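Long-range contacts in extracellular ligand-binding receptor (Desulfohalobium retbaense DSM 5692, PDB 5ERE), which binds 2-oxo-4-methylpentanoic acid in a domain of the leucine-binding protein family and probably acts as an extracellular solute sensor: residues Val6-Ser11 and Ile38-Gly43; Glu15-Glu20 and Gly253-Glu258; Glu26-Glu31 and Glu258-Cys263; Ala66-Ser71 and Val90-Ala95. All coordinates share one frame; numbering follows the deposited sequence.

Contact 1. Residues Val6-Ser11 and Ile38-Gly43; sequences VILPFS and IVFKDG
Strands 3-8 and 37-42, joined through helix 15-32, form the first beta-alpha-beta unit of this periplasmic-binding-protein domain, and Val6, Ile7 and Leu8 pair in parallel with Phe40, Lys41 and Asp42. The ladder ends on Leu8 O, which is gripped from opposite faces of its plane by Gly43 N (2.8 Å) and by Phe10 N, the latter closing an inverse gamma turn centred on Pro9. Past the turn, Asp42 of the partner strand holds Ser11. With CG anti to its own N (chi1 -173°), the carboxylate swings toward the loop, and its OD1 accepts Ser11 N at 3.0 Å on the syn side. OD2 lies 2.5 Å from Ser11 OG, a bond whose very short length calls for caution. An alanine at Asp42 is likely to leave the Ser11 amide, and Gly44 N, which also bonds OD1, without their acceptor, and the loop after Pro9 freer to move. On one face of the sheet, Val6 CB and Leu8 CD1 each pack 4.0 Å from Phe40 CD1; on the other, Ile7 CG2 sits 3.5 Å from Gly43 CA. Helix 15-32 lies against Leu8, Phe10 and Ile38, helix 47-60 packs on Ile7 and Val39, and strand 64-70 continues the sheet beyond Ile7.

Contact 2. Residues Glu15-Glu20 and Gly253-Glu258; sequences EDIAVE and GFFGVE. With COI (2-oxo-4-methylpentanoic acid), chain B.
Glu20 OE1 is held twice, by the amide of Gly253 in an almost straight bond (N to OE1 3.1 Å, 173° at the hydrogen) and by a salt bridge to Arg214. The other oxygen, OE2, takes Gly256 N at 2.9 Å. Here the start of one helix of the periplasmic-binding-protein fold, 254-271, is met by an acid from another, 15-32: Gly253 occupies the N-cap position and Gly256 lies in the first turn. The two bonds use the carboxylate differently, for Gly253 N stands above its plane whereas Gly256 N comes on the anti side, 21° out of it. The amides at the helix start and the guanidinium would probably both stabilise a negative charge on this buried group. Glu20 reaches them because its CG is anti to its backbone N and the chain runs extended from there. The absence of a side chain at Gly256 permits this approach: a beta carbon there would fall 3.2 Å from Glu20 CG. One turn earlier on helix 15-32, Ile17 lays its CG2 over a face of the Phe255 ring, 3.6 Å from the centroid, a CH-pi contact. Phe254 CD2 lies over the centre of the opposite face, so the ring is sandwiched. Its edge is turned to the bound 2-oxo-4-methylpentanoic acid, whose keto oxygen O3 lies in the ring plane, 3.4 Å from Phe255 CE1.

Contact 3. Residues Glu26-Glu31 and Glu258-Cys263; sequences ELALAE and EAYDLC
Ala28 sets its single methyl carbon between Tyr260 and Cys263, and this is the close-fitting half of the contact. Ala28 CB lies 3.6 Å from Tyr260 CD1, approaching the ring obliquely, and equally 3.6 Å from Cys263 CB, which the next turn of the partner helix presents. Leu29 adds a lighter touch, its CD1 resting 4.1 Å from the same Cys263 CB. Such a small residue lets helices 15-32 and 254-271, two helices of the periplasmic-binding-protein domain, run side by side at 8.8 Å between the local axes and cross at -30°. Toward solvent the character changes. Tyr260 CG is anti to its backbone N (chi1 177°), which carries the ring toward helix 15-32 and delivers its hydroxyl to the exposed Glu31. Tyr260 OH donates to Glu31 OE2 at 3.1 Å from above the carboxylate plane. Carboxylate and ring stand nearly perpendicular, 83° apart. This bond is the looser part, because the Glu31 side chain is both exposed and poorly ordered. Tyr260 also meets the ring of Phe240 from helix 239-248, while Leu29 leans on Ile38 of strand 37-42.

Contact 4. Residues Ala66-Ser71 and Val90-Ala95; sequences AVVSCS and VAIGSA. With COI (2-oxo-4-methylpentanoic acid), chain B; EDO (1,2-ethanediol), chain G.
Val68 and Val90 lie side by side and point the same way from neighbouring parallel strands, with Val68 CG2 4.0 Å from Val90 CB. Ile92 comes across Val68 at about a right angle, bringing its CG1 4.0 Å from Val68 CG1. Its first torsion (chi1 60°) puts CG1 between the backbone N and the carbonyl carbon, which also brings Ile92 CG1 to 3.6 Å from Ser69 O. These strands belong to the beta-alpha-beta unit 64-70, 72-84, 88-92, at the C-terminal ends of whose strands part of the ligand pocket is formed, as in other periplasmic binding proteins. There polar groups replace the valines. Ile92 O accepts both Ser71 N, in the carbonyl plane, and Ser94 OG (2.7 Å), which stands above it. Ser94 OG also bonds to Ser75 OG of helix 72-84. An alanine in place of Ser94 would probably leave Ile92 O with one donor fewer and Ser75 without that partner, letting the pocket loop shift. Ser71 OG bonds Cys70 O at 2.7 Å and caps helix 72-84 at Ala74 N. Directly after Ser94, Ala95 N donates to carboxylate oxygen O2 of 2-oxo-4-methylpentanoic acid at 2.8 Å (159° at the hydrogen). Leu262 of helix 254-271 packs on Val68, Val90 and Ile92, helix 15-32 brings Gln21 against Cys70 and Ile92, and strand 3-8 flanks 64-70 on its other side.

All four contacts belong to the same lobe of the binding domain. Contacts 1 and 4 are strand pairs of one parallel sheet, joined where Ile7 bonds backbone to backbone with Val68 and Cys70; contact 4 is wholly buried, contact 1 only partly. Contacts 2 and 3 follow the same two helices, 15-32 and 254-271, from the ligand end, where a carboxylate takes the amides of a helix start and an aromatic ring faces the ligand, to a smaller apolar fit with a solvent-facing rim. Helix 254-271 ties the helix pair to the sheet through Glu258, whose OE1 takes Gly93 N, and through Leu262. Contacts 2 and 4 both reach the ligand, one by a ring edge, the other by an amide.

Contact 1. Residues Val6-Ser11 and Ile38-Gly43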
loop_
_atom_site.group_PDB
_atom_site.type_symbol
_atom_site.label_atom_id
_atom_site.label_comp_id
_atom_site.label_asym_id
_atom_site.label_seq_id
_atom_site.Cartn_x
_atom_site.Cartn_y
_atom_site.Cartn_z
ATOM N N VAL A 6 -4.248 22.674 -21.423
ATOM C CA VAL A 6 -4.582 22.176 -20.092
ATOM C C VAL A 6 -6.111 22.191 -19.900
ATOM O O VAL A 6 -6.713 23.259 -19.797
ATOM C CB VAL A 6 -3.958 23.011 -18.993
ATOM C CG1 VAL A 6 -4.343 22.435 -17.630
ATOM C CG2 VAL A 6 -2.382 23.137 -19.168
ATOM N N ILE A 7 -6.705 21.003 -19.884
ATOM C CA ILE A 7 -8.157 20.823 -19.863
ATOM C C ILE A 7 -8.611 20.462 -18.464
ATOM O O ILE A 7 -8.297 19.398 -17.962
ATOM C CB ILE A 7 -8.599 19.736 -20.842
ATOM C CG1 ILE A 7 -7.955 20.018 -22.191
ATOM C CG2 ILE A 7 -10.126 19.708 -20.934
ATOM C CD1 ILE A 7 -8.193 18.965 -23.302
ATOM N N LEU A 8 -9.324 21.390 -17.848
ATOM C CA LEU A 8 -9.736 21.284 -16.443
ATOM C C LEU A 8 -11.257 21.433 -16.310
ATOM O O LEU A 8 -11.894 22.122 -17.106
ATOM C CB LEU A 8 -9.075 22.362 -15.610
ATOM C CG LEU A 8 -7.545 22.533 -15.755
ATOM C CD1 LEU A 8 -7.120 23.729 -14.904
ATOM C CD2 LEU A 8 -6.837 21.235 -15.343
ATOM N N PRO A 9 -11.831 20.822 -15.273
ATOM C CA PRO A 9 -13.293 20.724 -15.248
ATOM C C PRO A 9 -13.934 21.955 -14.608
ATOM O O PRO A 9 -14.557 21.833 -13.554
ATOM C CB PRO A 9 -13.524 19.456 -14.425
ATOM C CG PRO A 9 -12.314 19.426 -13.471
ATOM C CD PRO A 9 -11.198 19.961 -14.259
ATOM N N PHE A 10 -13.775 23.120 -15.238
ATOM C CA PHE A 10 -14.239 24.369 -14.660
ATOM C C PHE A 10 -15.799 24.376 -14.475
ATOM O O PHE A 10 -16.300 24.799 -13.451
ATOM C CB PHE A 10 -13.851 25.548 -15.530
ATOM C CG PHE A 10 -12.368 25.852 -15.536
ATOM C CD1 PHE A 10 -11.716 26.251 -14.371
ATOM C CD2 PHE A 10 -11.647 25.737 -16.696
ATOM C CE1 PHE A 10 -10.356 26.529 -14.364
ATOM C CE2 PHE A 10 -10.269 26.040 -16.707
ATOM C CZ PHE A 10 -9.632 26.424 -15.546
ATOM N N SER A 11 -16.510 23.901 -15.491
ATOM C CA SER A 11 -17.975 23.861 -15.525
ATOM C C SER A 11 -18.454 22.492 -15.078
ATOM O O SER A 11 -18.770 21.635 -15.895
ATOM C CB SER A 11 -18.478 24.155 -16.934
ATOM O OG SER A 11 -18.137 25.460 -17.337
ATOM N N ILE A 38 0.897 28.404 -21.663
ATOM C CA ILE A 38 -0.286 27.633 -21.277
ATOM C C ILE A 38 -1.520 28.200 -21.932
ATOM O O ILE A 38 -1.677 29.413 -21.978
ATOM C CB ILE A 38 -0.513 27.646 -19.754
ATOM C CG1 ILE A 38 0.525 26.782 -19.046
ATOM C CG2 ILE A 38 -1.887 27.118 -19.395
ATOM C CD1 ILE A 38 0.404 25.332 -19.326
ATOM N N VAL A 39 -2.397 27.338 -22.440
ATOM C CA VAL A 39 -3.770 27.756 -22.704
ATOM C C VAL A 39 -4.732 26.774 -21.985
ATOM O O VAL A 39 -4.521 25.565 -21.953
ATOM C CB VAL A 39 -4.068 27.861 -24.220
ATOM C CG1 VAL A 39 -3.083 28.844 -24.884
ATOM C CG2 VAL A 39 -3.984 26.529 -24.913
ATOM N N PHE A 40 -5.742 27.343 -21.348
ATOM C CA PHE A 40 -6.672 26.590 -20.530
ATOM C C PHE A 40 -7.915 26.327 -21.352
ATOM O O PHE A 40 -8.341 27.191 -22.124
ATOM C CB PHE A 40 -7.038 27.348 -19.270
ATOM C CG PHE A 40 -5.925 27.454 -18.285
ATOM C CD1 PHE A 40 -5.600 26.373 -17.482
ATOM C CD2 PHE A 40 -5.209 28.636 -18.161
ATOM C CE1 PHE A 40 -4.581 26.464 -16.578
ATOM C CE2 PHE A 40 -4.196 28.751 -17.232
ATOM C CZ PHE A 40 -3.872 27.665 -16.441
ATOM N N LYS A 41 -8.453 25.123 -21.219
ATOM C CA LYS A 41 -9.751 24.803 -21.802
ATOM C C LYS A 41 -10.659 24.194 -20.721
ATOM O O LYS A 41 -10.190 23.617 -19.721
ATOM C CB LYS A 41 -9.610 23.844 -22.989
ATOM C CG LYS A 41 -8.748 24.373 -24.161
ATOM C CD LYS A 41 -9.416 25.541 -24.866
ATOM C CE LYS A 41 -8.563 26.031 -26.032
ATOM N NZ LYS A 41 -8.934 27.413 -26.432
ATOM N N ASP A 42 -11.962 24.326 -20.945
ATOM C CA ASP A 42 -12.968 23.917 -19.969
ATOM C C ASP A 42 -13.439 22.522 -20.384
ATOM O O ASP A 42 -14.070 22.337 -21.423
ATOM C CB ASP A 42 -14.101 24.947 -19.929
ATOM C CG ASP A 42 -15.122 24.672 -18.804
ATOM O OD1 ASP A 42 -15.021 23.640 -18.116
ATOM O OD2 ASP A 42 -15.980 25.534 -18.587
ATOM N N GLY A 43 -13.063 21.522 -19.603
ATOM C CA GLY A 43 -13.486 20.165 -19.888
ATOM C C GLY A 43 -14.947 19.890 -19.514
ATOM O O GLY A 43 -15.506 18.877 -19.919
#

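Contact 2. Residues Glu15-Glu20 and Gly253-Glu258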
loop_
_atom_site.group_PDB
_atom_site.type_symbol
_atom_site.label_atom_id
_atom_site.label_comp_id
_atom_site.label_asym_id
_atom_site.label_seq_id
_atom_site.Cartn_x
_atom_site.Cartn_y
_atom_site.Cartn_z
ATOM N N GLU A 15 -15.344 22.444 -9.856
ATOM C CA GLU A 15 -14.896 23.796 -10.169
ATOM C C GLU A 15 -13.724 24.210 -9.281
ATOM O O GLU A 15 -12.732 24.733 -9.790
ATOM C CB GLU A 15 -16.051 24.802 -10.015
ATOM C CG GLU A 15 -15.744 26.210 -10.531
ATOM C CD GLU A 15 -16.964 27.112 -10.535
ATOM O OE1 GLU A 15 -17.843 26.936 -9.659
ATOM O OE2 GLU A 15 -17.042 27.989 -11.426
ATOM N N ASP A 16 -13.820 23.924 -7.979
ATOM C CA ASP A 16 -12.830 24.362 -7.009
ATOM C C ASP A 16 -11.471 23.698 -7.244
ATOM O O ASP A 16 -10.439 24.343 -7.107
ATOM C CB ASP A 16 -13.309 24.114 -5.569
ATOM C CG ASP A 16 -13.251 22.634 -5.157
ATOM O OD1 ASP A 16 -13.857 21.779 -5.852
ATOM O OD2 ASP A 16 -12.602 22.319 -4.131
ATOM N N ILE A 17 -11.485 22.427 -7.609
ATOM C CA ILE A 17 -10.267 21.686 -7.932
ATOM C C ILE A 17 -9.643 22.279 -9.196
ATOM O O ILE A 17 -8.430 22.543 -9.256
ATOM C CB ILE A 17 -10.587 20.187 -8.100
ATOM C CG1 ILE A 17 -10.810 19.558 -6.712
ATOM C CG2 ILE A 17 -9.490 19.417 -8.888
ATOM C CD1 ILE A 17 -11.627 18.272 -6.753
ATOM N N ALA A 18 -10.498 22.533 -10.176
ATOM C CA ALA A 18 -10.080 23.131 -11.423
ATOM C C ALA A 18 -9.413 24.483 -11.199
ATOM O O ALA A 18 -8.384 24.722 -11.780
ATOM C CB ALA A 18 -11.242 23.293 -12.374
ATOM N N VAL A 19 -9.979 25.349 -10.357
ATOM C CA VAL A 19 -9.392 26.654 -10.100
ATOM C C VAL A 19 -8.079 26.521 -9.335
ATOM O O VAL A 19 -7.154 27.290 -9.571
ATOM C CB VAL A 19 -10.361 27.592 -9.309
ATOM C CG1 VAL A 19 -9.660 28.841 -8.809
ATOM C CG2 VAL A 19 -11.561 27.999 -10.179
ATOM N N GLU A 20 -8.010 25.557 -8.427
ATOM C CA GLU A 20 -6.799 25.252 -7.707
ATOM C C GLU A 20 -5.667 24.870 -8.675
ATOM O O GLU A 20 -4.538 25.369 -8.592
ATOM C CB GLU A 20 -7.064 24.119 -6.718
ATOM C CG GLU A 20 -5.822 23.746 -5.906
ATOM C CD GLU A 20 -6.114 22.816 -4.758
ATOM O OE1 GLU A 20 -6.741 23.253 -3.760
ATOM O OE2 GLU A 20 -5.708 21.649 -4.852
ATOM N N GLY A 253 -4.518 22.122 -1.988
ATOM C CA GLY A 253 -4.609 20.704 -1.716
ATOM C C GLY A 253 -3.855 19.864 -2.734
ATOM O O GLY A 253 -2.990 20.363 -3.440
ATOM N N PHE A 254 -4.212 18.589 -2.816
ATOM C CA PHE A 254 -3.488 17.632 -3.642
ATOM C C PHE A 254 -3.346 18.089 -5.072
ATOM O O PHE A 254 -2.280 17.926 -5.705
ATOM C CB PHE A 254 -4.190 16.254 -3.667
ATOM C CG PHE A 254 -3.720 15.405 -4.782
ATOM C CD1 PHE A 254 -2.515 14.739 -4.675
ATOM C CD2 PHE A 254 -4.425 15.338 -5.966
ATOM C CE1 PHE A 254 -2.017 13.993 -5.731
ATOM C CE2 PHE A 254 -3.939 14.601 -7.027
ATOM C CZ PHE A 254 -2.731 13.931 -6.908
ATOM N N PHE A 255 -4.429 18.623 -5.613
ATOM C CA PHE A 255 -4.434 18.881 -7.041
ATOM C C PHE A 255 -3.505 20.025 -7.426
ATOM O O PHE A 255 -2.860 19.947 -8.451
ATOM C CB PHE A 255 -5.834 19.175 -7.511
ATOM C CG PHE A 255 -6.785 18.041 -7.247
ATOM C CD1 PHE A 255 -6.932 17.026 -8.172
ATOM C CD2 PHE A 255 -7.506 17.981 -6.049
ATOM C CE1 PHE A 255 -7.809 15.953 -7.943
ATOM C CE2 PHE A 255 -8.385 16.898 -5.807
ATOM C CZ PHE A 255 -8.527 15.888 -6.761
ATOM N N GLY A 256 -3.485 21.083 -6.624
ATOM C CA GLY A 256 -2.494 22.138 -6.775
ATOM C C GLY A 256 -1.066 21.613 -6.697
ATOM O O GLY A 256 -0.230 21.929 -7.547
ATOM N N VAL A 257 -0.784 20.821 -5.670
ATOM C CA VAL A 257 0.561 20.289 -5.439
ATOM C C VAL A 257 0.999 19.454 -6.641
ATOM O O VAL A 257 2.121 19.598 -7.159
ATOM C CB VAL A 257 0.607 19.424 -4.147
ATOM C CG1 VAL A 257 1.944 18.641 -4.024
ATOM C CG2 VAL A 257 0.352 20.272 -2.928
ATOM N N GLU A 258 0.107 18.585 -7.083
ATOM C CA GLU A 258 0.347 17.757 -8.241
ATOM C C GLU A 258 0.583 18.568 -9.513
ATOM O O GLU A 258 1.425 18.219 -10.344
ATOM C CB GLU A 258 -0.856 16.809 -8.484
ATOM C CG GLU A 258 -0.668 15.891 -9.684
ATOM C CD GLU A 258 -1.930 15.044 -10.002
ATOM O OE1 GLU A 258 -3.047 15.633 -10.081
ATOM O OE2 GLU A 258 -1.778 13.810 -10.179
HETATM C C1 COI B . -9.879 11.500 -10.231
HETATM O O1 COI B . -10.534 11.245 -11.276
HETATM O O2 COI B . -9.013 10.713 -9.774
HETATM C C2 COI B . -10.108 12.812 -9.560
HETATM O O3 COI B . -9.521 13.082 -8.529
HETATM C C3 COI B . -11.060 13.750 -10.262
HETATM C C4 COI B . -11.340 14.934 -9.407
HETATM C C5 COI B . -11.758 16.062 -10.325
HETATM C C6 COI B . -12.438 14.487 -8.453
#

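Contact 3. Residues Glu26-Glu31 and Glu258-Cys263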
loop_
_atom_site.group_PDB
_atom_site.type_symbol
_atom_site.label_atom_id
_atom_site.label_comp_id
_atom_site.label_asym_id
_atom_site.label_seq_id
_atom_site.Cartn_x
_atom_site.Cartn_y
_atom_site.Cartn_z
ATOM N N GLU A 26 -0.233 28.522 -12.987
ATOM C CA GLU A 26 0.167 29.874 -13.298
ATOM C C GLU A 26 1.256 30.314 -12.358
ATOM O O GLU A 26 2.195 30.964 -12.798
ATOM C CB GLU A 26 -1.001 30.838 -13.256
ATOM C CG GLU A 26 -2.038 30.472 -14.317
ATOM C CD GLU A 26 -2.659 31.658 -14.991
ATOM O OE1 GLU A 26 -2.054 32.151 -15.970
ATOM O OE2 GLU A 26 -3.754 32.074 -14.547
ATOM N N LEU A 27 1.166 29.925 -11.091
ATOM C CA LEU A 27 2.223 30.255 -10.133
ATOM C C LEU A 27 3.579 29.606 -10.521
ATOM O O LEU A 27 4.648 30.242 -10.479
ATOM C CB LEU A 27 1.780 29.824 -8.743
ATOM C CG LEU A 27 2.687 30.197 -7.581
ATOM C CD1 LEU A 27 2.706 31.693 -7.401
ATOM C CD2 LEU A 27 2.142 29.555 -6.349
ATOM N N ALA A 28 3.503 28.345 -10.933
ATOM C CA ALA A 28 4.640 27.540 -11.342
ATOM C C ALA A 28 5.345 28.115 -12.583
ATOM O O ALA A 28 6.582 28.100 -12.683
ATOM C CB ALA A 28 4.181 26.131 -11.611
ATOM N N LEU A 29 4.554 28.619 -13.523
ATOM C CA LEU A 29 5.096 29.098 -14.788
ATOM C C LEU A 29 5.806 30.430 -14.634
ATOM O O LEU A 29 6.848 30.649 -15.234
ATOM C CB LEU A 29 3.997 29.244 -15.834
ATOM C CG LEU A 29 4.199 28.295 -17.007
ATOM C CD1 LEU A 29 3.949 26.898 -16.498
ATOM C CD2 LEU A 29 3.290 28.639 -18.171
ATOM N N ALA A 30 5.209 31.319 -13.846
ATOM C CA ALA A 30 5.775 32.625 -13.601
ATOM C C ALA A 30 7.221 32.518 -13.075
ATOM O O ALA A 30 8.093 33.250 -13.528
ATOM C CB ALA A 30 4.899 33.387 -12.625
ATOM N N GLU A 31 7.465 31.581 -12.154
ATOM C CA GLU A 31 8.768 31.444 -11.500
ATOM C C GLU A 31 9.808 30.698 -12.344
ATOM O O GLU A 31 10.991 31.039 -12.311
ATOM C CB GLU A 31 8.613 30.736 -10.139
ATOM C CG GLU A 31 8.224 29.258 -10.199
ATOM C CD GLU A 31 8.703 28.452 -8.994
ATOM O OE1 GLU A 31 8.238 28.711 -7.861
ATOM O OE2 GLU A 31 9.547 27.547 -9.191
ATOM N N GLU A 258 0.107 18.585 -7.083
ATOM C CA GLU A 258 0.347 17.757 -8.241
ATOM C C GLU A 258 0.583 18.568 -9.513
ATOM O O GLU A 258 1.425 18.219 -10.344
ATOM C CB GLU A 258 -0.856 16.809 -8.484
ATOM C CG GLU A 258 -0.668 15.891 -9.684
ATOM C CD GLU A 258 -1.930 15.044 -10.002
ATOM O OE1 GLU A 258 -3.047 15.633 -10.081
ATOM O OE2 GLU A 258 -1.778 13.810 -10.179
ATOM N N ALA A 259 -0.237 19.587 -9.703
ATOM C CA ALA A 259 -0.177 20.377 -10.900
ATOM C C ALA A 259 1.128 21.210 -10.892
ATOM O O ALA A 259 1.746 21.375 -11.935
ATOM C CB ALA A 259 -1.375 21.260 -11.021
ATOM N N TYR A 260 1.566 21.661 -9.718
ATOM C CA TYR A 260 2.827 22.354 -9.597
ATOM C C TYR A 260 4.002 21.445 -10.009
ATOM O O TYR A 260 4.909 21.890 -10.726
ATOM C CB TYR A 260 3.045 22.876 -8.149
ATOM C CG TYR A 260 4.379 23.537 -7.950
ATOM C CD1 TYR A 260 4.551 24.883 -8.247
ATOM C CD2 TYR A 260 5.480 22.818 -7.471
ATOM C CE1 TYR A 260 5.804 25.515 -8.079
ATOM C CE2 TYR A 260 6.731 23.439 -7.302
ATOM C CZ TYR A 260 6.877 24.780 -7.602
ATOM O OH TYR A 260 8.097 25.404 -7.418
ATOM N N ASP A 261 4.026 20.191 -9.553
ATOM C CA ASP A 261 5.119 19.295 -9.962
ATOM C C ASP A 261 5.080 18.943 -11.449
ATOM O O ASP A 261 6.142 18.753 -12.083
ATOM C CB ASP A 261 5.141 18.001 -9.161
ATOM C CG ASP A 261 5.729 18.169 -7.777
ATOM O OD1 ASP A 261 6.105 19.308 -7.416
ATOM O OD2 ASP A 261 5.808 17.151 -7.048
ATOM N N LEU A 262 3.896 18.866 -12.021
ATOM C CA LEU A 262 3.804 18.698 -13.458
ATOM C C LEU A 262 4.464 19.855 -14.192
ATOM O O LEU A 262 5.212 19.629 -15.139
ATOM C CB LEU A 262 2.364 18.605 -13.913
ATOM C CG LEU A 262 2.229 18.800 -15.432
ATOM C CD1 LEU A 262 2.957 17.685 -16.125
ATOM C CD2 LEU A 262 0.801 18.773 -15.794
ATOM N N CYS A 263 4.156 21.097 -13.804
ATOM C CA CYS A 263 4.765 22.246 -14.512
ATOM C C CYS A 263 6.242 22.292 -14.341
ATOM O O CYS A 263 6.958 22.610 -15.292
ATOM C CB CYS A 263 4.175 23.588 -14.089
ATOM S SG CYS A 263 2.446 23.666 -14.420
#

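Contact 4. Residues Ala66-Ser71 and Val90-Ala95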
loop_
_atom_site.group_PDB
_atom_site.type_symbol
_atom_site.label_atom_id
_atom_site.label_comp_id
_atom_site.label_asym_id
_atom_site.label_seq_id
_atom_site.Cartn_x
_atom_site.Cartn_y
_atom_site.Cartn_z
ATOM N N ALA A 66 1.994 19.505 -25.876
ATOM C CA ALA A 66 1.342 18.549 -24.991
ATOM C C ALA A 66 -0.070 18.959 -24.612
ATOM O O ALA A 66 -0.455 20.123 -24.716
ATOM C CB ALA A 66 2.116 18.362 -23.725
ATOM N N VAL A 67 -0.802 17.974 -24.116
ATOM C CA VAL A 67 -2.145 18.174 -23.564
ATOM C C VAL A 67 -2.178 17.561 -22.200
ATOM O O VAL A 67 -1.829 16.406 -22.034
ATOM C CB VAL A 67 -3.244 17.531 -24.442
ATOM C CG1 VAL A 67 -4.645 17.747 -23.811
ATOM C CG2 VAL A 67 -3.224 18.154 -25.764
ATOM N N VAL A 68 -2.583 18.363 -21.220
ATOM C CA VAL A 68 -2.786 17.910 -19.870
ATOM C C VAL A 68 -4.299 17.872 -19.627
ATOM O O VAL A 68 -5.000 18.813 -19.992
ATOM C CB VAL A 68 -2.089 18.855 -18.873
ATOM C CG1 VAL A 68 -2.222 18.351 -17.472
ATOM C CG2 VAL A 68 -0.577 18.956 -19.270
ATOM N N SER A 69 -4.790 16.790 -19.051
ATOM C CA SER A 69 -6.198 16.720 -18.678
ATOM C C SER A 69 -6.370 16.348 -17.234
ATOM O O SER A 69 -5.712 15.444 -16.750
ATOM C CB SER A 69 -6.929 15.712 -19.565
ATOM O OG SER A 69 -6.401 14.418 -19.383
ATOM N N CYS A 70 -7.278 17.050 -16.560
ATOM C CA CYS A 70 -7.712 16.682 -15.229
ATOM C C CYS A 70 -8.954 15.775 -15.316
ATOM O O CYS A 70 -9.804 16.022 -16.146
ATOM C CB CYS A 70 -8.040 17.922 -14.402
ATOM S SG CYS A 70 -8.864 17.433 -12.856
ATOM N N SER A 71 -8.995 14.764 -14.443
ATOM C CA SER A 71 -10.132 13.867 -14.113
ATOM C C SER A 71 -9.957 12.528 -14.818
ATOM O O SER A 71 -9.461 12.459 -15.939
ATOM C CB SER A 71 -11.511 14.463 -14.448
ATOM O OG SER A 71 -11.818 14.315 -15.813
ATOM N N VAL A 90 -0.520 14.188 -20.628
ATOM C CA VAL A 90 -0.311 14.018 -19.204
ATOM C C VAL A 90 -1.684 13.994 -18.494
ATOM O O VAL A 90 -2.537 14.814 -18.772
ATOM C CB VAL A 90 0.547 15.132 -18.584
ATOM C CG1 VAL A 90 0.755 14.851 -17.124
ATOM C CG2 VAL A 90 1.905 15.205 -19.316
ATOM N N ALA A 91 -1.884 13.027 -17.615
ATOM C CA ALA A 91 -3.118 12.953 -16.807
ATOM C C ALA A 91 -2.800 13.338 -15.375
ATOM O O ALA A 91 -1.902 12.761 -14.742
ATOM C CB ALA A 91 -3.693 11.589 -16.863
ATOM N N ILE A 92 -3.549 14.313 -14.878
ATOM C CA ILE A 92 -3.472 14.723 -13.487
ATOM C C ILE A 92 -4.889 14.531 -12.884
ATOM O O ILE A 92 -5.877 14.400 -13.629
ATOM C CB ILE A 92 -2.981 16.165 -13.376
ATOM C CG1 ILE A 92 -3.916 17.138 -14.100
ATOM C CG2 ILE A 92 -1.538 16.273 -14.001
ATOM C CD1 ILE A 92 -3.678 18.616 -13.724
ATOM N N GLY A 93 -4.983 14.499 -11.559
ATOM C CA GLY A 93 -6.268 14.219 -10.904
ATOM C C GLY A 93 -6.995 13.058 -11.579
ATOM O O GLY A 93 -8.189 13.139 -11.925
ATOM N N SER A 94 -6.275 11.967 -11.790
ATOM C CA SER A 94 -6.781 10.877 -12.626
ATOM C C SER A 94 -6.491 9.488 -12.058
ATOM O O SER A 94 -5.813 8.698 -12.716
ATOM C CB SER A 94 -6.172 10.954 -14.033
ATOM O OG SER A 94 -6.588 12.091 -14.771
ATOM N N ALA A 95 -7.000 9.150 -10.870
ATOM C CA ALA A 95 -6.735 7.791 -10.336
ATOM C C ALA A 95 -7.331 6.600 -11.151
ATOM O O ALA A 95 -6.847 5.476 -11.034
ATOM C CB ALA A 95 -7.220 7.689 -8.939
HETATM C C1 COI B . -9.879 11.500 -10.231
HETATM O O1 COI B . -10.534 11.245 -11.276
HETATM O O2 COI B . -9.013 10.713 -9.774
HETATM C C2 COI B . -10.108 12.812 -9.560
HETATM O O3 COI B . -9.521 13.082 -8.529
HETATM C C3 COI B . -11.060 13.750 -10.262
HETATM C C4 COI B . -11.340 14.934 -9.407
HETATM C C5 COI B . -11.758 16.062 -10.325
HETATM C C6 COI B . -12.438 14.487 -8.453
HETATM C C1 EDO G . -5.603 1.639 -11.698
HETATM O O1 EDO G . -6.268 1.316 -10.469
HETATM C C2 EDO G . -6.568 2.478 -12.510
HETATM O O2 EDO G . -5.883 3.592 -13.089
#